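Local coordinates for protein P43 (Trichuris muris, PDB 6QIX) that is the major protein secreted by the whipworm, tethers to matrix and inhibits interleukin-13 function, at residues A[202-216]-A[237-250]. Residues are numbered along the deposited sequence; the frame is centred on the assembly and turned at random.
Sequences WFPLKNIVSHVYDHC and IPEKCGFCSFRVKC
Trp202 packs into the 237-245 loop, which curls round its indole with Lys240 over one face and other residues along the rim. CA of Lys240 sits nearly over the six-membered ring, 3.7 Å from its centroid, in a CH-pi contact. CD2 of Phe203 lies on the opposite face, toward its rim. NE1 of Trp202 donates to O of Pro238 (2.9 Å), close to the ring plane, a bond that helps hold the turn of the indole. With CG anti to the backbone N (chi1 -166°), the ring swings off the backbone and its six-membered end reaches two cysteines: CB of Cys244 packs on CZ3 at the edge, while SG of Cys241 approaches CH2 obliquely. Ile237 spans two neighbours: CG2 sits by NE1 of Trp202, and CD1 meets CD of Pro204 (3.9 Å), the N-cap residue that follows a cis peptide bond.

Along the helix, CG2 of Ile208 touches CZ of Phe246 (3.9 Å), the two side chains crossing at about a right angle. At the far end Cys216 and Cys250 form a disulfide (chi3 -78°), and CD2 of the His215 imidazole comes within 3.5 Å of SG of Cys250; NE2 of His215 is hydrogen-bonded to O of Glu196.

This is disulfide-pinned helix-on-strand packing in a cysteine-rich secreted protein: helix 205-216 runs at 37° to strand 246-250, their axes 8.9 Å apart at closest. Disulfides Cys241-Cys281 and Cys244-Cys344 tie the loop to later parts of the chain, and Leu262 and Leu264 of the antiparallel partner strand 262-268 pack against Cys216.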
loop_
_atom_site.group_PDB
_atom_site.type_symbol
_atom_site.label_atom_id
_atom_site.label_comp_id
_atom_site.label_asym_id
_atom_site.label_seq_id
_atom_site.Cartn_x
_atom_site.Cartn_y
_atom_site.Cartn_z
ATOM N N TRP A 202 -8.679 14.547 -9.110
ATOM C CA TRP A 202 -7.658 15.579 -8.929
ATOM C C TRP A 202 -7.985 16.445 -7.716
ATOM O O TRP A 202 -9.132 16.531 -7.266
ATOM C CB TRP A 202 -7.585 16.441 -10.179
ATOM C CG TRP A 202 -6.394 17.347 -10.324
ATOM C CD1 TRP A 202 -6.428 18.673 -10.603
ATOM C CD2 TRP A 202 -5.024 16.993 -10.182
ATOM N NE1 TRP A 202 -5.144 19.171 -10.693
ATOM C CE2 TRP A 202 -4.263 18.168 -10.392
ATOM C CE3 TRP A 202 -4.362 15.798 -9.883
ATOM C CZ2 TRP A 202 -2.862 18.187 -10.309
ATOM C CZ3 TRP A 202 -2.964 15.806 -9.807
ATOM C CH2 TRP A 202 -2.229 17.014 -10.046
ATOM N N PHE A 203 -6.957 17.121 -7.227
ATOM C CA PHE A 203 -7.087 18.081 -6.156
ATOM C C PHE A 203 -8.025 19.220 -6.544
ATOM O O PHE A 203 -8.220 19.507 -7.729
ATOM C CB PHE A 203 -5.706 18.651 -5.814
ATOM C CG PHE A 203 -4.723 17.600 -5.381
ATOM C CD1 PHE A 203 -4.754 17.090 -4.091
ATOM C CD2 PHE A 203 -3.805 17.098 -6.263
ATOM C CE1 PHE A 203 -3.839 16.103 -3.684
ATOM C CE2 PHE A 203 -2.883 16.119 -5.851
ATOM C CZ PHE A 203 -2.944 15.597 -4.585
ATOM N N PRO A 204 -8.576 19.930 -5.561
ATOM C CA PRO A 204 -8.330 19.810 -4.113
ATOM C C PRO A 204 -8.771 18.489 -3.468
ATOM O O PRO A 204 -9.592 17.723 -3.996
ATOM C CB PRO A 204 -9.143 20.975 -3.517
ATOM C CG PRO A 204 -10.142 21.309 -4.543
ATOM C CD PRO A 204 -9.513 21.013 -5.869
ATOM N N LEU A 205 -8.199 18.222 -2.296
ATOM C CA LEU A 205 -8.508 16.978 -1.597
ATOM C C LEU A 205 -10.003 16.802 -1.348
ATOM O O LEU A 205 -10.530 15.680 -1.464
ATOM C CB LEU A 205 -7.747 16.943 -0.273
ATOM C CG LEU A 205 -7.931 15.733 0.624
ATOM C CD1 LEU A 205 -7.388 14.484 -0.071
ATOM C CD2 LEU A 205 -7.196 16.039 1.939
ATOM N N LYS A 206 -10.718 17.889 -1.027
ATOM C CA LYS A 206 -12.160 17.752 -0.808
ATOM C C LYS A 206 -12.891 17.228 -2.050
ATOM O O LYS A 206 -13.911 16.514 -1.917
ATOM C CB LYS A 206 -12.764 19.077 -0.325
ATOM C CG LYS A 206 -12.595 20.233 -1.240
ATOM C CD LYS A 206 -13.296 21.485 -0.683
ATOM C CE LYS A 206 -12.935 22.726 -1.491
ATOM N NZ LYS A 206 -13.294 22.581 -2.909
ATOM N N ASN A 207 -12.399 17.540 -3.255
ATOM C CA ASN A 207 -13.039 16.983 -4.443
ATOM C C ASN A 207 -12.732 15.497 -4.571
ATOM O O ASN A 207 -13.608 14.702 -4.947
ATOM C CB ASN A 207 -12.595 17.694 -5.717
ATOM C CG ASN A 207 -13.137 19.082 -5.830
ATOM O OD1 ASN A 207 -13.860 19.549 -4.954
ATOM N ND2 ASN A 207 -12.783 19.766 -6.917
ATOM N N ILE A 208 -11.505 15.092 -4.255
ATOM C CA ILE A 208 -11.170 13.664 -4.289
ATOM C C ILE A 208 -12.069 12.888 -3.338
ATOM O O ILE A 208 -12.607 11.830 -3.677
ATOM C CB ILE A 208 -9.684 13.453 -3.943
ATOM C CG1 ILE A 208 -8.770 13.998 -5.038
ATOM C CG2 ILE A 208 -9.358 11.976 -3.747
ATOM C CD1 ILE A 208 -7.325 13.992 -4.695
ATOM N N VAL A 209 -12.237 13.409 -2.120
ATOM C CA VAL A 209 -13.054 12.747 -1.108
ATOM C C VAL A 209 -14.496 12.654 -1.585
ATOM O O VAL A 209 -15.119 11.595 -1.512
ATOM C CB VAL A 209 -12.950 13.497 0.230
ATOM C CG1 VAL A 209 -14.001 13.021 1.225
ATOM C CG2 VAL A 209 -11.592 13.307 0.793
ATOM N N SER A 210 -15.041 13.754 -2.092
ATOM C CA SER A 210 -16.427 13.724 -2.530
ATOM C C SER A 210 -16.610 12.737 -3.663
ATOM O O SER A 210 -17.624 12.048 -3.733
ATOM C CB SER A 210 -16.878 15.126 -2.947
ATOM O OG SER A 210 -16.844 15.939 -1.802
ATOM N N HIS A 211 -15.620 12.621 -4.542
ATOM C CA HIS A 211 -15.740 11.708 -5.679
ATOM C C HIS A 211 -15.695 10.263 -5.218
ATOM O O HIS A 211 -16.394 9.400 -5.775
ATOM C CB HIS A 211 -14.636 11.982 -6.705
ATOM C CG HIS A 211 -15.008 13.018 -7.724
ATOM N ND1 HIS A 211 -14.311 14.196 -7.886
ATOM C CD2 HIS A 211 -16.014 13.052 -8.635
ATOM C CE1 HIS A 211 -14.856 14.907 -8.860
ATOM N NE2 HIS A 211 -15.888 14.235 -9.334
ATOM N N VAL A 212 -14.946 9.981 -4.156
ATOM C CA VAL A 212 -14.927 8.618 -3.647
ATOM C C VAL A 212 -16.282 8.260 -3.043
ATOM O O VAL A 212 -16.812 7.171 -3.288
ATOM C CB VAL A 212 -13.770 8.441 -2.654
ATOM C CG1 VAL A 212 -13.881 7.136 -2.000
ATOM C CG2 VAL A 212 -12.452 8.517 -3.387
ATOM N N TYR A 213 -16.871 9.171 -2.262
ATOM C CA TYR A 213 -18.209 8.934 -1.738
ATOM C C TYR A 213 -19.197 8.665 -2.867
ATOM O O TYR A 213 -20.061 7.783 -2.760
ATOM C CB TYR A 213 -18.684 10.151 -0.932
ATOM C CG TYR A 213 -17.979 10.362 0.399
ATOM C CD1 TYR A 213 -17.551 9.299 1.153
ATOM C CD2 TYR A 213 -17.750 11.627 0.890
ATOM C CE1 TYR A 213 -16.913 9.496 2.385
ATOM C CE2 TYR A 213 -17.130 11.829 2.080
ATOM C CZ TYR A 213 -16.711 10.758 2.830
ATOM O OH TYR A 213 -16.080 10.972 4.031
ATOM N N ASP A 214 -19.106 9.447 -3.940
ATOM C CA ASP A 214 -20.068 9.312 -5.027
ATOM C C ASP A 214 -19.816 8.042 -5.836
ATOM O O ASP A 214 -20.751 7.298 -6.152
ATOM C CB ASP A 214 -20.017 10.554 -5.916
ATOM C CG ASP A 214 -21.014 10.492 -7.057
ATOM O OD1 ASP A 214 -22.236 10.497 -6.798
ATOM O OD2 ASP A 214 -20.564 10.464 -8.223
ATOM N N HIS A 215 -18.561 7.773 -6.183
ATOM C CA HIS A 215 -18.259 6.636 -7.044
ATOM C C HIS A 215 -18.507 5.316 -6.345
ATOM O O HIS A 215 -18.940 4.328 -6.981
ATOM C CB HIS A 215 -16.803 6.702 -7.474
ATOM C CG HIS A 215 -16.453 5.703 -8.519
ATOM N ND1 HIS A 215 -16.996 5.746 -9.780
ATOM C CD2 HIS A 215 -15.630 4.630 -8.500
ATOM C CE1 HIS A 215 -16.505 4.760 -10.503
ATOM N NE2 HIS A 215 -15.642 4.099 -9.768
ATOM N N CYS A 216 -18.283 5.295 -5.033
ATOM C CA CYS A 216 -18.368 4.067 -4.273
ATOM C C CYS A 216 -19.696 3.941 -3.573
ATOM O O CYS A 216 -19.939 2.923 -2.925
ATOM C CB CYS A 216 -17.220 3.992 -3.268
ATOM S SG CYS A 216 -15.577 3.931 -4.032
ATOM N N ILE A 237 -3.189 25.027 -7.853
ATOM C CA ILE A 237 -3.254 23.643 -8.302
ATOM C C ILE A 237 -3.150 23.652 -9.826
ATOM O O ILE A 237 -4.081 24.133 -10.492
ATOM C CB ILE A 237 -4.547 22.974 -7.831
ATOM C CG1 ILE A 237 -4.644 23.065 -6.303
ATOM C CG2 ILE A 237 -4.584 21.559 -8.312
ATOM C CD1 ILE A 237 -5.994 22.629 -5.748
ATOM N N PRO A 238 -2.052 23.142 -10.415
ATOM C CA PRO A 238 -1.963 23.096 -11.877
ATOM C C PRO A 238 -2.878 22.040 -12.468
ATOM O O PRO A 238 -3.513 21.288 -11.728
ATOM C CB PRO A 238 -0.497 22.747 -12.130
ATOM C CG PRO A 238 -0.112 21.923 -10.969
ATOM C CD PRO A 238 -0.890 22.488 -9.781
ATOM N N GLU A 239 -2.938 21.967 -13.800
ATOM C CA GLU A 239 -3.621 20.856 -14.437
ATOM C C GLU A 239 -3.001 19.517 -14.013
ATOM O O GLU A 239 -1.803 19.421 -13.686
ATOM C CB GLU A 239 -3.560 20.976 -15.958
ATOM C CG GLU A 239 -4.129 22.266 -16.519
ATOM C CD GLU A 239 -3.941 22.316 -18.007
ATOM O OE1 GLU A 239 -4.961 22.427 -18.738
ATOM O OE2 GLU A 239 -2.754 22.219 -18.429
ATOM N N LYS A 240 -3.824 18.474 -14.112
ATOM C CA LYS A 240 -3.426 17.103 -13.808
ATOM C C LYS A 240 -2.063 16.807 -14.405
ATOM O O LYS A 240 -1.825 17.068 -15.585
ATOM C CB LYS A 240 -4.467 16.120 -14.359
ATOM C CG LYS A 240 -5.772 16.156 -13.619
ATOM C CD LYS A 240 -6.833 15.230 -14.338
ATOM C CE LYS A 240 -7.400 15.897 -15.556
ATOM N NZ LYS A 240 -8.573 16.770 -15.186
ATOM N N CYS A 241 -1.161 16.283 -13.571
ATOM C CA CYS A 241 0.215 16.116 -13.994
ATOM C C CYS A 241 0.922 15.110 -13.100
ATOM O O CYS A 241 0.424 14.739 -12.034
ATOM C CB CYS A 241 0.973 17.454 -13.934
ATOM S SG CYS A 241 0.859 18.198 -12.250
ATOM N N GLY A 242 2.119 14.691 -13.547
ATOM C CA GLY A 242 3.061 13.988 -12.689
ATOM C C GLY A 242 2.751 12.534 -12.379
ATOM O O GLY A 242 3.355 11.965 -11.439
ATOM N N PHE A 243 1.827 11.920 -13.134
ATOM C CA PHE A 243 1.196 10.670 -12.740
ATOM C C PHE A 243 0.562 10.769 -11.341
ATOM O O PHE A 243 0.384 9.756 -10.642
ATOM C CB PHE A 243 2.187 9.504 -12.815
ATOM C CG PHE A 243 2.737 9.248 -14.202
ATOM C CD1 PHE A 243 2.076 8.430 -15.091
ATOM C CD2 PHE A 243 3.904 9.864 -14.635
ATOM C CE1 PHE A 243 2.564 8.230 -16.371
ATOM C CE2 PHE A 243 4.403 9.631 -15.922
ATOM C CZ PHE A 243 3.717 8.807 -16.780
ATOM N N CYS A 244 0.172 11.979 -10.933
ATOM C CA CYS A 244 -0.453 12.252 -9.635
ATOM C C CYS A 244 -1.976 12.084 -9.670
ATOM O O CYS A 244 -2.580 11.675 -8.660
ATOM C CB CYS A 244 -0.064 13.677 -9.164
ATOM S SG CYS A 244 1.696 13.808 -8.777
ATOM N N SER A 245 -2.604 12.401 -10.805
ATOM C CA SER A 245 -4.032 12.092 -10.996
ATOM C C SER A 245 -4.228 10.584 -11.096
ATOM O O SER A 245 -3.367 9.857 -11.567
ATOM C CB SER A 245 -4.552 12.802 -12.250
ATOM O OG SER A 245 -5.950 12.667 -12.358
ATOM N N PHE A 246 -5.378 10.100 -10.617
ATOM C CA PHE A 246 -5.586 8.659 -10.490
ATOM C C PHE A 246 -7.064 8.348 -10.521
ATOM O O PHE A 246 -7.904 9.185 -10.173
ATOM C CB PHE A 246 -4.984 8.086 -9.182
ATOM C CG PHE A 246 -5.607 8.647 -7.941
ATOM C CD1 PHE A 246 -6.519 7.910 -7.239
ATOM C CD2 PHE A 246 -5.295 9.910 -7.493
ATOM C CE1 PHE A 246 -7.108 8.406 -6.099
ATOM C CE2 PHE A 246 -5.893 10.403 -6.354
ATOM C CZ PHE A 246 -6.837 9.635 -5.670
ATOM N N ARG A 247 -7.344 7.124 -10.931
ATOM C CA ARG A 247 -8.674 6.524 -10.901
ATOM C C ARG A 247 -8.799 5.586 -9.716
ATOM O O ARG A 247 -7.816 5.004 -9.257
ATOM C CB ARG A 247 -8.946 5.748 -12.186
ATOM C CG ARG A 247 -8.643 6.527 -13.466
ATOM C CD ARG A 247 -8.719 5.571 -14.679
ATOM N NE ARG A 247 -8.414 6.220 -15.959
ATOM C CZ ARG A 247 -9.263 6.949 -16.694
ATOM N NH1 ARG A 247 -10.478 7.132 -16.292
ATOM N NH2 ARG A 247 -8.866 7.511 -17.847
ATOM N N VAL A 248 -10.035 5.404 -9.265
ATOM C CA VAL A 248 -10.337 4.460 -8.193
ATOM C C VAL A 248 -11.359 3.428 -8.662
ATOM O O VAL A 248 -12.236 3.689 -9.496
ATOM C CB VAL A 248 -10.838 5.156 -6.913
ATOM C CG1 VAL A 248 -9.780 6.166 -6.306
ATOM C CG2 VAL A 248 -12.111 5.895 -7.195
ATOM N N LYS A 249 -11.248 2.258 -8.047
ATOM C CA LYS A 249 -12.195 1.148 -8.224
ATOM C C LYS A 249 -12.570 0.619 -6.853
ATOM O O LYS A 249 -11.693 0.435 -6.011
ATOM C CB LYS A 249 -11.554 0.038 -9.046
ATOM C CG LYS A 249 -12.442 -1.138 -9.323
ATOM C CD LYS A 249 -11.786 -2.123 -10.276
ATOM C CE LYS A 249 -11.776 -1.592 -11.700
ATOM N NZ LYS A 249 -11.713 -2.666 -12.725
ATOM N N CYS A 250 -13.860 0.408 -6.638
ATOM C CA CYS A 250 -14.428 0.130 -5.315
ATOM C C CYS A 250 -14.937 -1.293 -5.289
ATOM O O CYS A 250 -15.557 -1.731 -6.257
ATOM C CB CYS A 250 -15.684 1.004 -4.984
ATOM S SG CYS A 250 -15.722 2.625 -5.603
#